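Long-range contacts in acetyltransferase (Elizabethkingia anophelis, PDB 6AO7), which binds acetyl-CoA and, as a member of the GNAT family, probably transfers its acetyl group to an acceptor substrate: residues A[22-27]-A[46-51]; A[59-64]-A[93-98]. All coordinates share one frame; numbering follows the deposited sequence. Where two conformers were deposited one is given.

Contacts 1 and 2 lie on the two faces of the central mixed sheet of a GNAT fold. Their centres are about 11 Å apart. Contact 1 packs the loop leading into helix 26-32 on one face of strand 47-53. Contact 2 packs helix 87-101 against strand 56-65 on the opposite face of the sheet. The two strands are antiparallel neighbours, probably joined by Ala-51 N to Gly-59 O at 2.8 Å and Glu-47 N to Leu-63 O at 2.9 Å. On the helix 87-101 side, Tyr-49 meets the Tyr-61 ring and Lys-98. A bound acetyl-CoA lies about 8 Å from the side chain of Tyr-61 and about 11 Å from that of Leu-48.

Contact 1 of 2, residues A[22-27]-A[46-51]; sequences TPIPYD and GELYLA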
# COMPACT_ATOMS: atom_id res chain seq x y z
N THR A 22 1.41 35.53 -10.73
CA THR A 22 2.42 34.55 -11.10
C THR A 22 1.78 33.41 -11.90
O THR A 22 0.65 33.00 -11.61
CB THR A 22 3.09 33.98 -9.83
OG1 THR A 22 3.87 35.01 -9.20
CG2 THR A 22 3.97 32.76 -10.12
N PRO A 23 2.48 32.87 -12.89
CA PRO A 23 1.95 31.70 -13.59
C PRO A 23 1.75 30.52 -12.64
O PRO A 23 2.53 30.29 -11.71
CB PRO A 23 3.02 31.40 -14.65
CG PRO A 23 3.68 32.74 -14.89
CD PRO A 23 3.71 33.38 -13.52
N ILE A 24 0.68 29.79 -12.88
CA ILE A 24 0.39 28.57 -12.13
C ILE A 24 1.14 27.43 -12.81
O ILE A 24 0.98 27.24 -14.02
CB ILE A 24 -1.12 28.31 -12.08
CG1 ILE A 24 -1.84 29.46 -11.36
CG2 ILE A 24 -1.44 26.96 -11.44
CD1 ILE A 24 -1.67 29.45 -9.87
N PRO A 25 1.98 26.66 -12.09
CA PRO A 25 2.77 25.59 -12.73
C PRO A 25 1.93 24.35 -13.03
O PRO A 25 1.98 23.32 -12.33
CB PRO A 25 3.85 25.30 -11.69
CG PRO A 25 3.14 25.53 -10.39
CD PRO A 25 2.25 26.74 -10.64
N TYR A 26 1.11 24.45 -14.07
CA TYR A 26 0.24 23.33 -14.42
C TYR A 26 1.04 22.11 -14.83
O TYR A 26 0.63 20.97 -14.56
CB TYR A 26 -0.73 23.75 -15.52
CG TYR A 26 -1.84 24.64 -15.01
CD1 TYR A 26 -1.87 26.00 -15.36
CD2 TYR A 26 -2.84 24.14 -14.18
CE1 TYR A 26 -2.89 26.82 -14.90
CE2 TYR A 26 -3.85 24.95 -13.72
CZ TYR A 26 -3.87 26.29 -14.08
OH TYR A 26 -4.89 27.10 -13.62
N ASP A 27 2.17 22.32 -15.52
CA ASP A 27 3.07 21.22 -15.84
C ASP A 27 3.34 20.36 -14.61
O ASP A 27 3.23 19.12 -14.66
CB ASP A 27 4.39 21.75 -16.41
CG ASP A 27 4.30 22.07 -17.89
OD1 ASP A 27 3.21 21.93 -18.48
OD2 ASP A 27 5.34 22.45 -18.48
N GLY A 46 -8.01 26.12 -1.84
CA GLY A 46 -6.75 25.68 -1.28
C GLY A 46 -5.67 26.75 -1.38
O GLY A 46 -5.89 27.87 -1.82
N GLU A 47 -4.48 26.37 -0.93
CA GLU A 47 -3.31 27.24 -0.93
C GLU A 47 -2.19 26.54 -1.66
O GLU A 47 -1.83 25.40 -1.31
CB GLU A 47 -2.86 27.59 0.49
CG GLU A 47 -3.86 28.37 1.31
CD GLU A 47 -3.31 28.68 2.68
OE1 GLU A 47 -3.33 27.78 3.56
OE2 GLU A 47 -2.82 29.82 2.88
N LEU A 48 -1.63 27.21 -2.67
CA LEU A 48 -0.58 26.63 -3.50
C LEU A 48 0.78 27.15 -3.04
O LEU A 48 0.94 28.36 -2.80
CB LEU A 48 -0.81 26.97 -4.98
CG LEU A 48 0.34 26.75 -5.96
CD1 LEU A 48 0.57 25.26 -6.13
CD2 LEU A 48 0.08 27.44 -7.31
N TYR A 49 1.74 26.24 -2.94
CA TYR A 49 3.10 26.55 -2.52
C TYR A 49 4.06 26.09 -3.61
O TYR A 49 3.85 25.06 -4.24
CB TYR A 49 3.43 25.88 -1.18
CG TYR A 49 2.66 26.47 -0.02
CD1 TYR A 49 1.35 26.09 0.24
CD2 TYR A 49 3.25 27.42 0.81
CE1 TYR A 49 0.65 26.63 1.28
CE2 TYR A 49 2.54 27.98 1.86
CZ TYR A 49 1.25 27.57 2.10
OH TYR A 49 0.55 28.11 3.16
N LEU A 50 5.11 26.87 -3.83
CA LEU A 50 6.05 26.63 -4.92
C LEU A 50 7.44 26.40 -4.34
O LEU A 50 7.90 27.20 -3.51
CB LEU A 50 6.09 27.82 -5.89
CG LEU A 50 4.76 28.33 -6.46
CD1 LEU A 50 4.98 29.52 -7.37
CD2 LEU A 50 4.01 27.21 -7.18
N ALA A 51 8.11 25.34 -4.79
CA ALA A 51 9.48 25.05 -4.39
C ALA A 51 10.42 25.48 -5.51
O ALA A 51 10.28 25.02 -6.65
CB ALA A 51 9.65 23.56 -4.08
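Thr-22 opens the contact lightly, its methyl CG2 facing Leu-50 CD1 at 4.4 Å. Ile-24 comes closer. Its side chain does not set out toward the strand, but its end turns in. CG1 is anti to the carbonyl carbon (chi1 -62°), and CD1 meets Leu-48 CD2 at 3.7 Å. The two side chains cross at a slant. The CG2 branch of Ile-24 lies over the rim of one face of the Tyr-26 ring. Pro-25 is shared between both leucines. Its CG rests on Leu-50 CD2 at 3.7 Å, and its CD reaches toward Leu-48 CD2, 4.0 Å away. One methyl, Leu-48 CD2, thus touches both Ile-24 and Pro-25. No hydrogen bond crosses the contact, so it is purely apolar packing. Pro-25 is the centre of an inverse gamma turn and the N-cap residue of helix 26-32. The proline just before the helix also rests on the strand. Tyr-26 turns elsewhere, and its OH is hydrogen-bonded to Asp-40 OD2. The loop lies over one face of strand 47-53, beside His-18. Leu-29 of helix 26-32 touches both Ile-24 and Leu-48, while strand 56-65 flanks the leucines through Cys-60, Val-62 and Ile-57.

Contact 2 of 2, residues A[59-64]-A[93-98]; sequences GCYVLY and KDVILK
Tyr-61 CG sits between the backbone N and the carbonyl carbon (chi1 63°), which sends the ring across to Val-95 and Asp-94. On the helix, Asp-94 CG is anti to its own N, carrying the carboxylate to the phenol. This is helix-on-sheet packing in the GNAT fold. Strand 56-65 and helix 87-101 run roughly the same way; the axes of segments 59-64 and 93-98 are 29° apart and 10.3 Å at closest approach. Val-95 CG2 packs over one face of the Tyr-61 ring. Its other methyl, CG1, touches Leu-63 CD2 at 3.6 Å. Val-95 thus fits against both residues that the strand turns to the helix. Leu-63 CD1 also reaches Lys-98 CB. Strand 70-78 also contributes, with Ile-73 against Val-95 and Thr-71 against Leu-63. The lysine chain crosses the phenol at about a right angle, with Lys-98 CE 3.7 Å from Tyr-61 OH. Asp-94 OD2 accepts two bonds. Lys-98 NZ approaches its syn lone pair at 2.8 Å in a salt bridge. Tyr-61 OH donates to the anti side of Asp-94 OD2 at 2.7 Å, 15° out of the carboxylate plane.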
# COMPACT_ATOMS: atom_id res chain seq x y z
N GLY A 59 8.96 22.16 -7.92
CA GLY A 59 8.01 21.36 -7.16
C GLY A 59 6.94 22.26 -6.60
O GLY A 59 7.06 23.49 -6.62
N CYS A 60 5.88 21.63 -6.09
CA CYS A 60 4.73 22.36 -5.58
C CYS A 60 3.87 21.43 -4.74
O CYS A 60 3.95 20.21 -4.87
CB CYS A 60 3.88 22.95 -6.72
SG CYS A 60 3.21 21.70 -7.85
N TYR A 61 3.04 22.04 -3.89
CA TYR A 61 1.97 21.30 -3.24
C TYR A 61 0.78 22.23 -3.00
O TYR A 61 0.91 23.46 -2.99
CB TYR A 61 2.42 20.64 -1.93
CG TYR A 61 2.87 21.57 -0.81
CD1 TYR A 61 1.93 22.19 0.03
CD2 TYR A 61 4.23 21.76 -0.55
CE1 TYR A 61 2.34 22.99 1.08
CE2 TYR A 61 4.65 22.57 0.51
CZ TYR A 61 3.70 23.18 1.32
OH TYR A 61 4.09 23.98 2.37
N VAL A 62 -0.39 21.61 -2.83
CA VAL A 62 -1.64 22.31 -2.56
C VAL A 62 -2.23 21.76 -1.26
O VAL A 62 -2.45 20.54 -1.14
CB VAL A 62 -2.65 22.15 -3.70
CG1 VAL A 62 -3.97 22.83 -3.33
CG2 VAL A 62 -2.07 22.70 -4.99
N LEU A 63 -2.50 22.66 -0.31
CA LEU A 63 -3.21 22.33 0.92
C LEU A 63 -4.67 22.71 0.77
O LEU A 63 -4.99 23.82 0.33
CB LEU A 63 -2.61 23.07 2.11
CG LEU A 63 -1.40 22.45 2.77
CD1 LEU A 63 -0.85 23.39 3.80
CD2 LEU A 63 -1.79 21.11 3.43
N TYR A 64 -5.56 21.81 1.19
CA TYR A 64 -7.00 21.93 0.94
C TYR A 64 -7.76 21.59 2.21
O TYR A 64 -7.97 20.40 2.51
CB TYR A 64 -7.41 21.01 -0.20
CG TYR A 64 -8.90 20.90 -0.45
CD1 TYR A 64 -9.63 19.81 -0.00
CD2 TYR A 64 -9.57 21.89 -1.17
CE1 TYR A 64 -11.00 19.71 -0.25
CE2 TYR A 64 -10.93 21.80 -1.43
CZ TYR A 64 -11.64 20.71 -0.97
OH TYR A 64 -12.99 20.63 -1.22
N LYS A 93 7.89 17.65 4.80
CA LYS A 93 8.25 18.32 6.05
C LYS A 93 7.70 19.74 6.11
O LYS A 93 7.26 20.20 7.17
CB LYS A 93 9.77 18.35 6.21
N ASP A 94 7.77 20.46 4.99
CA ASP A 94 7.27 21.83 4.97
C ASP A 94 5.75 21.87 5.10
O ASP A 94 5.21 22.73 5.79
CB ASP A 94 7.73 22.53 3.69
CG ASP A 94 7.54 24.03 3.76
OD1 ASP A 94 8.39 24.69 4.39
OD2 ASP A 94 6.55 24.54 3.19
N VAL A 95 5.05 20.93 4.45
CA VAL A 95 3.59 20.87 4.58
C VAL A 95 3.19 20.66 6.03
O VAL A 95 2.25 21.30 6.52
CB VAL A 95 3.00 19.75 3.71
CG1 VAL A 95 1.48 19.68 3.91
CG2 VAL A 95 3.33 19.95 2.27
N ILE A 96 3.87 19.74 6.71
CA ILE A 96 3.57 19.43 8.10
C ILE A 96 3.67 20.67 8.97
O ILE A 96 2.83 20.91 9.85
CB ILE A 96 4.50 18.31 8.61
CG1 ILE A 96 4.20 16.98 7.91
CG2 ILE A 96 4.40 18.19 10.12
CD1 ILE A 96 5.25 15.89 8.17
N LEU A 97 4.70 21.49 8.74
CA LEU A 97 4.84 22.71 9.53
C LEU A 97 3.74 23.72 9.19
O LEU A 97 3.18 24.35 10.09
CB LEU A 97 6.22 23.32 9.32
CG LEU A 97 6.61 24.35 10.39
CD1 LEU A 97 8.00 24.04 10.92
CD2 LEU A 97 6.53 25.78 9.86
N LYS A 98 3.41 23.87 7.91
CA LYS A 98 2.39 24.84 7.52
C LYS A 98 1.03 24.47 8.10
O LYS A 98 0.25 25.34 8.51
CB LYS A 98 2.29 24.92 5.99
CG LYS A 98 2.81 26.21 5.39
CD LYS A 98 4.33 26.29 5.42
CE LYS A 98 4.81 27.10 4.24
NZ LYS A 98 6.29 27.15 4.15